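Local coordinates for hypothetical methylmalonyl-CoA decarboxylase alpha subunit (Sulfolobus tokodaii, PDB 1X0U), which is of unproven function but has the carboxyl transferase fold of the ClpP/crotonase clan and assembles from six copies of the chain, at residues A[57-65]-A[110-121]; A[226-235]-A[304-312]. All blocks are in the same frame, centred on the assembly; numbering follows the deposited sequence.

Both contacts bear on the first of the two seven-stranded mixed sheets of the chain, at its two ends. Contact 1 comes first along the sequence: the loop leaving outermost strand 56-57 is closed against helix 109-125. In contact 2 the far end of that sheet, strand 234-236 with the end of helix 222-229, meets outermost strand 305-307 of the second sheet and the turn after it. The centres are about 31 Å apart and the nearest atoms about 13 Å, so they do not touch. Contact 1 lies within one half of the chain, beside a neighbouring subunit, whereas contact 2 joins the two crotonase-like halves to each other.

Contact 1. Residues A[57-65]-A[110-121]; sequences EIMTFATTR and THANKIVRAYEL
Segment 57-65, which leaves strand 56-57 as loop, runs back along helix 109-125 toward its N-terminal end and comes nearest at two places, Met59 CA lying 6.8 Å from Lys114 CA and Thr64 CA 5.6 Å from Thr110 CA. At the first, the side chains of Met59 and Lys114 run alongside each other, pointing opposite ways, with Met59 CE 3.7 Å from Lys114 CG. Farther along the helix, Ile58 lies across the Arg117 chain, nearly perpendicular, its CD1 resting 3.6 Å from Arg117 CG. The same methyl meets Leu121 CD1 tip to tip at 4.0 Å. A bend at chi3 (66°) turns the end of Lys114 toward strand 81-88, where NZ donates to the carbonyls of Val81 and Gly78 and to a water 2.8 Å from NZ. That water is also within bonding range of Glu57 OE2, which is paired with Arg43, and of Ile58 O. At the other place Thr110 OG1 donates to Thr63 O at 3.0 Å, approaching from 35° out of the carbonyl plane. OG1 in turn accepts from a water, 2.7 Å away, that takes the N-H of Arg65. A second subunit also packs here, its Lys420 on Met59 and its Met504 on Leu121. Thr110 thus makes the one direct hydrogen bond between the segments, while buried Lys114, satisfied chiefly by Val81 and Gly78, reaches the loop's polar atoms through water.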
loop_
_atom_site.group_PDB
_atom_site.type_symbol
_atom_site.label_atom_id
_atom_site.label_comp_id
_atom_site.label_asym_id
_atom_site.label_seq_id
_atom_site.Cartn_x
_atom_site.Cartn_y
_atom_site.Cartn_z
ATOM N N GLU A 57 0.619 -12.085 35.283
ATOM C CA GLU A 57 1.309 -10.867 35.660
ATOM C C GLU A 57 2.706 -10.732 35.070
ATOM O O GLU A 57 3.442 -11.706 34.964
ATOM C CB GLU A 57 1.349 -10.780 37.193
ATOM C CG GLU A 57 2.104 -9.597 37.770
ATOM C CD GLU A 57 1.796 -9.388 39.244
ATOM O OE1 GLU A 57 1.443 -10.369 39.924
ATOM O OE2 GLU A 57 1.909 -8.247 39.727
ATOM N N ILE A 58 3.051 -9.514 34.660
ATOM C CA ILE A 58 4.366 -9.234 34.105
ATOM C C ILE A 58 5.028 -8.231 35.044
ATOM O O ILE A 58 4.338 -7.425 35.676
ATOM C CB ILE A 58 4.282 -8.601 32.690
ATOM C CG1 ILE A 58 3.500 -7.290 32.748
ATOM C CG2 ILE A 58 3.638 -9.564 31.714
ATOM C CD1 ILE A 58 3.287 -6.636 31.383
ATOM N N MET A 59 6.356 -8.286 35.135
ATOM C CA MET A 59 7.125 -7.380 35.992
ATOM C C MET A 59 6.559 -7.297 37.396
ATOM O O MET A 59 6.409 -6.213 37.951
ATOM C CB MET A 59 7.167 -5.982 35.372
ATOM C CG MET A 59 8.018 -5.893 34.114
ATOM S SD MET A 59 7.557 -4.502 33.060
ATOM C CE MET A 59 8.518 -3.142 33.759
ATOM N N THR A 60 6.259 -8.454 37.973
ATOM C CA THR A 60 5.699 -8.516 39.318
ATOM C C THR A 60 6.650 -8.097 40.438
ATOM O O THR A 60 6.213 -7.541 41.446
ATOM C CB THR A 60 5.158 -9.930 39.618
ATOM O OG1 THR A 60 5.528 -10.322 40.948
ATOM C CG2 THR A 60 5.692 -10.923 38.618
ATOM N N PHE A 61 7.945 -8.352 40.275
ATOM C CA PHE A 61 8.900 -7.976 41.310
ATOM C C PHE A 61 9.583 -6.637 41.046
ATOM O O PHE A 61 10.297 -6.126 41.906
ATOM C CB PHE A 61 9.959 -9.063 41.480
ATOM C CG PHE A 61 9.451 -10.316 42.140
ATOM C CD1 PHE A 61 9.492 -11.537 41.473
ATOM C CD2 PHE A 61 8.967 -10.284 43.445
ATOM C CE1 PHE A 61 9.064 -12.711 42.096
ATOM C CE2 PHE A 61 8.537 -11.456 44.077
ATOM C CZ PHE A 61 8.589 -12.671 43.400
ATOM N N ALA A 62 9.353 -6.063 39.868
ATOM C CA ALA A 62 9.970 -4.787 39.509
ATOM C C ALA A 62 9.792 -3.730 40.593
ATOM O O ALA A 62 8.680 -3.472 41.034
ATOM C CB ALA A 62 9.395 -4.284 38.194
ATOM N N THR A 63 10.895 -3.115 41.010
ATOM C CA THR A 63 10.861 -2.091 42.058
ATOM C C THR A 63 11.306 -0.717 41.577
ATOM O O THR A 63 11.733 -0.544 40.435
ATOM C CB THR A 63 11.773 -2.473 43.254
ATOM O OG1 THR A 63 13.032 -2.940 42.756
ATOM C CG2 THR A 63 11.136 -3.554 44.104
ATOM N N THR A 64 11.203 0.266 42.465
ATOM C CA THR A 64 11.625 1.621 42.137
ATOM C C THR A 64 13.145 1.674 42.184
ATOM O O THR A 64 13.776 0.887 42.883
ATOM C CB THR A 64 11.081 2.648 43.134
ATOM O OG1 THR A 64 11.621 3.935 42.818
ATOM C CG2 THR A 64 11.471 2.272 44.565
ATOM N N ARG A 65 13.721 2.604 41.430
ATOM C CA ARG A 65 15.167 2.777 41.376
ATOM C C ARG A 65 15.555 4.119 41.973
ATOM O O ARG A 65 16.740 4.458 42.040
ATOM C CB ARG A 65 15.654 2.717 39.931
ATOM C CG ARG A 65 15.303 1.431 39.218
ATOM C CD ARG A 65 15.763 1.493 37.793
ATOM N NE ARG A 65 15.373 0.321 37.021
ATOM C CZ ARG A 65 15.764 0.106 35.769
ATOM N NH1 ARG A 65 16.551 0.984 35.166
ATOM N NH2 ARG A 65 15.369 -0.980 35.118
ATOM N N THR A 110 9.025 3.441 37.585
ATOM C CA THR A 110 8.928 2.009 37.294
ATOM C C THR A 110 7.447 1.623 37.212
ATOM O O THR A 110 7.056 0.769 36.416
ATOM C CB THR A 110 9.620 1.170 38.393
ATOM O OG1 THR A 110 10.999 1.549 38.474
ATOM C CG2 THR A 110 9.528 -0.324 38.080
ATOM N N HIS A 111 6.645 2.275 38.050
ATOM C CA HIS A 111 5.194 2.072 38.113
ATOM C C HIS A 111 4.601 2.409 36.739
ATOM O O HIS A 111 3.807 1.651 36.190
ATOM C CB HIS A 111 4.624 2.983 39.211
ATOM C CG HIS A 111 3.132 2.963 39.339
ATOM N ND1 HIS A 111 2.502 2.843 40.560
ATOM C CD2 HIS A 111 2.149 3.172 38.429
ATOM C CE1 HIS A 111 1.199 2.986 40.398
ATOM N NE2 HIS A 111 0.958 3.187 39.115
ATOM N N ALA A 112 5.018 3.539 36.185
ATOM C CA ALA A 112 4.550 3.965 34.873
ATOM C C ALA A 112 4.977 3.001 33.763
ATOM O O ALA A 112 4.154 2.596 32.935
ATOM C CB ALA A 112 5.055 5.367 34.569
ATOM N N ASN A 113 6.251 2.625 33.739
ATOM C CA ASN A 113 6.730 1.715 32.696
ATOM C C ASN A 113 6.016 0.362 32.675
ATOM O O ASN A 113 5.888 -0.254 31.613
ATOM C CB ASN A 113 8.247 1.519 32.805
ATOM C CG ASN A 113 9.005 2.824 32.634
ATOM O OD1 ASN A 113 8.599 3.684 31.853
ATOM N ND2 ASN A 113 10.111 2.979 33.357
ATOM N N LYS A 114 5.556 -0.111 33.832
ATOM C CA LYS A 114 4.826 -1.377 33.864
ATOM C C LYS A 114 3.499 -1.194 33.122
ATOM O O LYS A 114 3.073 -2.057 32.358
ATOM C CB LYS A 114 4.552 -1.817 35.298
ATOM C CG LYS A 114 5.809 -2.217 36.078
ATOM C CD LYS A 114 5.460 -2.714 37.475
ATOM C CE LYS A 114 4.669 -4.022 37.409
ATOM N NZ LYS A 114 4.210 -4.477 38.759
ATOM N N ILE A 115 2.852 -0.056 33.350
ATOM C CA ILE A 115 1.595 0.234 32.681
ATOM C C ILE A 115 1.855 0.385 31.178
ATOM O O ILE A 115 1.128 -0.169 30.358
ATOM C CB ILE A 115 0.953 1.529 33.242
ATOM C CG1 ILE A 115 0.551 1.314 34.702
ATOM C CG2 ILE A 115 -0.278 1.919 32.421
ATOM C CD1 ILE A 115 -0.210 2.494 35.309
ATOM N N VAL A 116 2.904 1.127 30.832
ATOM C CA VAL A 116 3.285 1.365 29.437
ATOM C C VAL A 116 3.530 0.031 28.735
ATOM O O VAL A 116 3.091 -0.171 27.599
ATOM C CB VAL A 116 4.580 2.239 29.352
ATOM C CG1 VAL A 116 5.163 2.220 27.935
ATOM C CG2 VAL A 116 4.269 3.672 29.757
ATOM N N ARG A 117 4.232 -0.872 29.420
ATOM C CA ARG A 117 4.545 -2.185 28.871
ATOM C C ARG A 117 3.277 -2.995 28.601
ATOM O O ARG A 117 3.215 -3.749 27.632
ATOM C CB ARG A 117 5.484 -2.933 29.828
ATOM C CG ARG A 117 5.546 -4.445 29.656
ATOM C CD ARG A 117 6.012 -4.895 28.283
ATOM N NE ARG A 117 7.397 -4.544 28.000
ATOM C CZ ARG A 117 8.094 -5.046 26.984
ATOM N NH1 ARG A 117 7.520 -5.921 26.167
ATOM N NH2 ARG A 117 9.357 -4.669 26.777
ATOM N N ALA A 118 2.270 -2.836 29.458
ATOM C CA ALA A 118 1.004 -3.540 29.280
ATOM C C ALA A 118 0.353 -3.010 28.013
ATOM O O ALA A 118 -0.114 -3.780 27.180
ATOM C CB ALA A 118 0.088 -3.301 30.477
ATOM N N TYR A 119 0.324 -1.686 27.875
ATOM C CA TYR A 119 -0.257 -1.058 26.696
ATOM C C TYR A 119 0.476 -1.447 25.420
ATOM O O TYR A 119 -0.152 -1.587 24.369
ATOM C CB TYR A 119 -0.243 0.464 26.817
ATOM C CG TYR A 119 -1.492 1.051 27.423
ATOM C CD1 TYR A 119 -1.528 1.423 28.762
ATOM C CD2 TYR A 119 -2.641 1.247 26.652
ATOM C CE1 TYR A 119 -2.673 1.983 29.325
ATOM C CE2 TYR A 119 -3.794 1.806 27.205
ATOM C CZ TYR A 119 -3.802 2.174 28.544
ATOM O OH TYR A 119 -4.918 2.750 29.107
ATOM N N GLU A 120 1.799 -1.612 25.498
ATOM C CA GLU A 120 2.574 -1.984 24.310
ATOM C C GLU A 120 2.209 -3.397 23.885
ATOM O O GLU A 120 2.151 -3.702 22.705
ATOM C CB GLU A 120 4.086 -1.932 24.576
ATOM C CG GLU A 120 4.679 -0.556 24.885
ATOM C CD GLU A 120 6.199 -0.621 25.072
ATOM O OE1 GLU A 120 6.695 -1.668 25.544
ATOM O OE2 GLU A 120 6.894 0.365 24.757
ATOM N N LEU A 121 1.990 -4.271 24.854
ATOM C CA LEU A 121 1.632 -5.639 24.528
ATOM C C LEU A 121 0.209 -5.696 23.969
ATOM O O LEU A 121 -0.045 -6.346 22.954
ATOM C CB LEU A 121 1.755 -6.530 25.762
ATOM C CG LEU A 121 3.178 -6.923 26.166
ATOM C CD1 LEU A 121 3.178 -7.645 27.505
ATOM C CD2 LEU A 121 3.772 -7.812 25.078
HETATM O O HOH W 1 2.569 -6.479 37.818
HETATM O O HOH W 2 9.672 4.049 40.449
HETATM O O HOH W 3 12.112 3.867 39.187
#

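Contact 2. Residues A[226-235]-A[304-312]; sequences ATKSGVVHFM and FLEVHKHWA
His233 O accepts two bonds, one from His308 N (2.9 Å, on a lone pair in the carbonyl plane) and one from a water 2.9 Å from His233 O. This water also donates to Glu306 O and takes the N-H of Lys309, linking strand 305-307 and the following turn to the other segment. The His308 ring reaches back to Gly230, where its NE2 donates to Gly230 O at 2.8 Å, close to the ring plane and fairly straight (154°). Trp311 CE3 sits over one face of this imidazole; against the other lies the obliquely turned His233 ring, with His233 CD2 3.4 Å from His308 CE1. Trp311 CG lies opposite its backbone N (chi1 -173°), which swings the indole over Gly230. The CA of Gly230, just past the helix with positive phi, stands 3.4 Å from the centroid of the six-membered ring of Trp311, a CH-pi contact for which a bare alpha carbon leaves room. Trp311 NE1 donates to Lys228 O at 2.9 Å, bent (134°), with the donor well above the carbonyl plane. Phe234 CZ meets Val307 CG2 at 3.8 Å. Arg385 of a fourth subunit bonds Ser229 O. Two ring N-H groups thus satisfy carbonyls at and just beyond the end of helix 222-229, and the sandwiched imidazole is held in rotation beside the approaching edge strands.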
loop_
_atom_site.group_PDB
_atom_site.type_symbol
_atom_site.label_atom_id
_atom_site.label_comp_id
_atom_site.label_asym_id
_atom_site.label_seq_id
_atom_site.Cartn_x
_atom_site.Cartn_y
_atom_site.Cartn_z
ATOM N N ALA A 226 -20.124 12.827 36.417
ATOM C CA ALA A 226 -21.104 12.086 35.642
ATOM C C ALA A 226 -22.336 12.928 35.342
ATOM O O ALA A 226 -23.143 12.554 34.494
ATOM C CB ALA A 226 -21.510 10.809 36.377
ATOM N N THR A 227 -22.484 14.070 36.012
ATOM C CA THR A 227 -23.666 14.902 35.780
ATOM C C THR A 227 -23.418 16.345 35.361
ATOM O O THR A 227 -24.347 17.023 34.927
ATOM C CB THR A 227 -24.595 14.939 37.026
ATOM O OG1 THR A 227 -24.019 15.780 38.033
ATOM C CG2 THR A 227 -24.801 13.528 37.592
ATOM N N LYS A 228 -22.187 16.828 35.487
ATOM C CA LYS A 228 -21.904 18.205 35.107
ATOM C C LYS A 228 -20.762 18.368 34.107
ATOM O O LYS A 228 -20.944 18.961 33.043
ATOM C CB LYS A 228 -21.625 19.039 36.358
ATOM C CG LYS A 228 -22.803 19.094 37.332
ATOM C CD LYS A 228 -22.445 19.785 38.645
ATOM C CE LYS A 228 -23.699 20.056 39.482
ATOM N NZ LYS A 228 -24.527 18.830 39.723
ATOM N N SER A 229 -19.593 17.827 34.443
ATOM C CA SER A 229 -18.401 17.937 33.596
ATOM C C SER A 229 -18.380 17.037 32.361
ATOM O O SER A 229 -17.714 17.342 31.373
ATOM C CB SER A 229 -17.160 17.621 34.423
ATOM O OG SER A 229 -17.069 16.224 34.634
ATOM N N GLY A 230 -19.084 15.915 32.433
ATOM C CA GLY A 230 -19.095 14.985 31.322
ATOM C C GLY A 230 -17.836 14.129 31.286
ATOM O O GLY A 230 -17.636 13.348 30.356
ATOM N N VAL A 231 -16.991 14.262 32.303
ATOM C CA VAL A 231 -15.745 13.505 32.360
ATOM C C VAL A 231 -15.972 12.014 32.559
ATOM O O VAL A 231 -15.247 11.192 32.010
ATOM C CB VAL A 231 -14.829 14.028 33.492
ATOM C CG1 VAL A 231 -13.620 13.132 33.650
ATOM C CG2 VAL A 231 -14.388 15.445 33.185
ATOM N N VAL A 232 -16.978 11.674 33.355
ATOM C CA VAL A 232 -17.298 10.287 33.637
ATOM C C VAL A 232 -18.415 9.824 32.718
ATOM O O VAL A 232 -19.367 10.563 32.484
ATOM C CB VAL A 232 -17.721 10.129 35.108
ATOM C CG1 VAL A 232 -18.448 8.801 35.320
ATOM C CG2 VAL A 232 -16.481 10.195 35.990
ATOM N N HIS A 233 -18.296 8.598 32.206
ATOM C CA HIS A 233 -19.293 8.038 31.294
ATOM C C HIS A 233 -20.311 7.152 32.001
ATOM O O HIS A 233 -21.459 7.068 31.581
ATOM C CB HIS A 233 -18.604 7.252 30.168
ATOM C CG HIS A 233 -17.645 8.075 29.373
ATOM N ND1 HIS A 233 -16.326 8.233 29.737
ATOM C CD2 HIS A 233 -17.836 8.867 28.292
ATOM C CE1 HIS A 233 -15.747 9.090 28.915
ATOM N NE2 HIS A 233 -16.643 9.489 28.032
ATOM N N PHE A 234 -19.880 6.485 33.066
ATOM C CA PHE A 234 -20.773 5.631 33.845
ATOM C C PHE A 234 -20.494 5.842 35.316
ATOM O O PHE A 234 -19.329 5.787 35.749
ATOM C CB PHE A 234 -20.550 4.148 33.565
ATOM C CG PHE A 234 -20.702 3.760 32.139
ATOM C CD1 PHE A 234 -19.584 3.608 31.323
ATOM C CD2 PHE A 234 -21.957 3.500 31.613
ATOM C CE1 PHE A 234 -19.711 3.197 30.004
ATOM C CE2 PHE A 234 -22.094 3.094 30.297
ATOM C CZ PHE A 234 -20.973 2.938 29.488
ATOM N N MET A 235 -21.555 6.084 36.081
ATOM C CA MET A 235 -21.424 6.257 37.520
ATOM C C MET A 235 -22.085 5.058 38.168
ATOM O O MET A 235 -23.198 4.692 37.811
ATOM C CB MET A 235 -22.104 7.539 37.988
ATOM C CG MET A 235 -22.066 7.707 39.492
ATOM S SD MET A 235 -22.499 9.381 39.980
ATOM C CE MET A 235 -24.268 9.395 39.583
ATOM N N PHE A 304 -30.388 -2.025 26.881
ATOM C CA PHE A 304 -29.680 -0.844 26.417
ATOM C C PHE A 304 -28.651 -0.398 27.457
ATOM O O PHE A 304 -29.012 -0.070 28.595
ATOM C CB PHE A 304 -30.703 0.274 26.161
ATOM C CG PHE A 304 -30.108 1.572 25.677
ATOM C CD1 PHE A 304 -29.339 1.618 24.517
ATOM C CD2 PHE A 304 -30.382 2.761 26.346
ATOM C CE1 PHE A 304 -28.861 2.828 24.028
ATOM C CE2 PHE A 304 -29.911 3.975 25.872
ATOM C CZ PHE A 304 -29.148 4.014 24.708
ATOM N N LEU A 305 -27.374 -0.402 27.070
ATOM C CA LEU A 305 -26.301 0.024 27.966
ATOM C C LEU A 305 -26.108 1.493 27.625
ATOM O O LEU A 305 -25.495 1.842 26.603
ATOM C CB LEU A 305 -25.013 -0.777 27.704
ATOM C CG LEU A 305 -23.887 -0.635 28.745
ATOM C CD1 LEU A 305 -22.661 -1.420 28.331
ATOM C CD2 LEU A 305 -23.522 0.811 28.891
ATOM N N GLU A 306 -26.640 2.358 28.481
ATOM C CA GLU A 306 -26.572 3.786 28.223
ATOM C C GLU A 306 -25.305 4.494 28.676
ATOM O O GLU A 306 -24.927 4.449 29.849
ATOM C CB GLU A 306 -27.793 4.485 28.823
ATOM C CG GLU A 306 -27.943 5.914 28.340
ATOM C CD GLU A 306 -29.311 6.480 28.633
ATOM O OE1 GLU A 306 -30.241 5.692 28.852
ATOM O OE2 GLU A 306 -29.463 7.710 28.633
ATOM N N VAL A 307 -24.663 5.153 27.716
ATOM C CA VAL A 307 -23.434 5.904 27.947
ATOM C C VAL A 307 -23.796 7.338 28.346
ATOM O O VAL A 307 -24.716 7.929 27.772
ATOM C CB VAL A 307 -22.567 5.930 26.653
ATOM C CG1 VAL A 307 -21.296 6.747 26.866
ATOM C CG2 VAL A 307 -22.213 4.521 26.248
ATOM N N HIS A 308 -23.072 7.898 29.317
ATOM C CA HIS A 308 -23.334 9.265 29.779
ATOM C C HIS A 308 -24.797 9.448 30.192
ATOM O O HIS A 308 -25.384 10.515 29.988
ATOM C CB HIS A 308 -23.000 10.257 28.667
ATOM C CG HIS A 308 -21.611 10.813 28.738
ATOM N ND1 HIS A 308 -20.886 11.149 27.612
ATOM C CD2 HIS A 308 -20.841 11.158 29.799
ATOM C CE1 HIS A 308 -19.733 11.679 27.976
ATOM N NE2 HIS A 308 -19.680 11.698 29.297
ATOM N N LYS A 309 -25.380 8.410 30.777
ATOM C CA LYS A 309 -26.779 8.452 31.182
ATOM C C LYS A 309 -27.186 9.712 31.950
ATOM O O LYS A 309 -28.204 10.324 31.641
ATOM C CB LYS A 309 -27.119 7.211 32.016
ATOM C CG LYS A 309 -28.609 7.021 32.250
ATOM C CD LYS A 309 -28.904 5.699 32.953
ATOM C CE LYS A 309 -30.397 5.540 33.235
ATOM N NZ LYS A 309 -30.721 4.201 33.816
ATOM N N HIS A 310 -26.372 10.116 32.920
ATOM C CA HIS A 310 -26.685 11.275 33.745
ATOM C C HIS A 310 -26.153 12.627 33.290
ATOM O O HIS A 310 -26.364 13.634 33.963
ATOM C CB HIS A 310 -26.242 10.991 35.180
ATOM C CG HIS A 310 -26.776 9.704 35.714
ATOM N ND1 HIS A 310 -25.961 8.698 36.189
ATOM C CD2 HIS A 310 -28.042 9.226 35.777
ATOM C CE1 HIS A 310 -26.701 7.653 36.514
ATOM N NE2 HIS A 310 -27.968 7.947 36.273
ATOM N N TRP A 311 -25.471 12.660 32.154
ATOM C CA TRP A 311 -24.939 13.922 31.634
ATOM C C TRP A 311 -25.688 14.272 30.344
ATOM O O TRP A 311 -25.876 13.418 29.480
ATOM C CB TRP A 311 -23.431 13.788 31.349
ATOM C CG TRP A 311 -22.760 15.077 30.967
ATOM C CD1 TRP A 311 -22.760 16.244 31.678
ATOM C CD2 TRP A 311 -21.961 15.319 29.803
ATOM N NE1 TRP A 311 -22.010 17.197 31.032
ATOM C CE2 TRP A 311 -21.506 16.657 29.880
ATOM C CE3 TRP A 311 -21.583 14.537 28.703
ATOM C CZ2 TRP A 311 -20.689 17.228 28.896
ATOM C CZ3 TRP A 311 -20.768 15.109 27.723
ATOM C CH2 TRP A 311 -20.331 16.440 27.829
ATOM N N ALA A 312 -26.122 15.521 30.221
ATOM C CA ALA A 312 -26.852 15.958 29.032
ATOM C C ALA A 312 -27.898 14.912 28.612
ATOM O O ALA A 312 -27.728 14.213 27.606
ATOM C CB ALA A 312 -25.872 16.211 27.884
HETATM O O HOH W 4 -26.243 17.294 32.654
HETATM O O HOH W 5 -24.093 6.026 31.936
#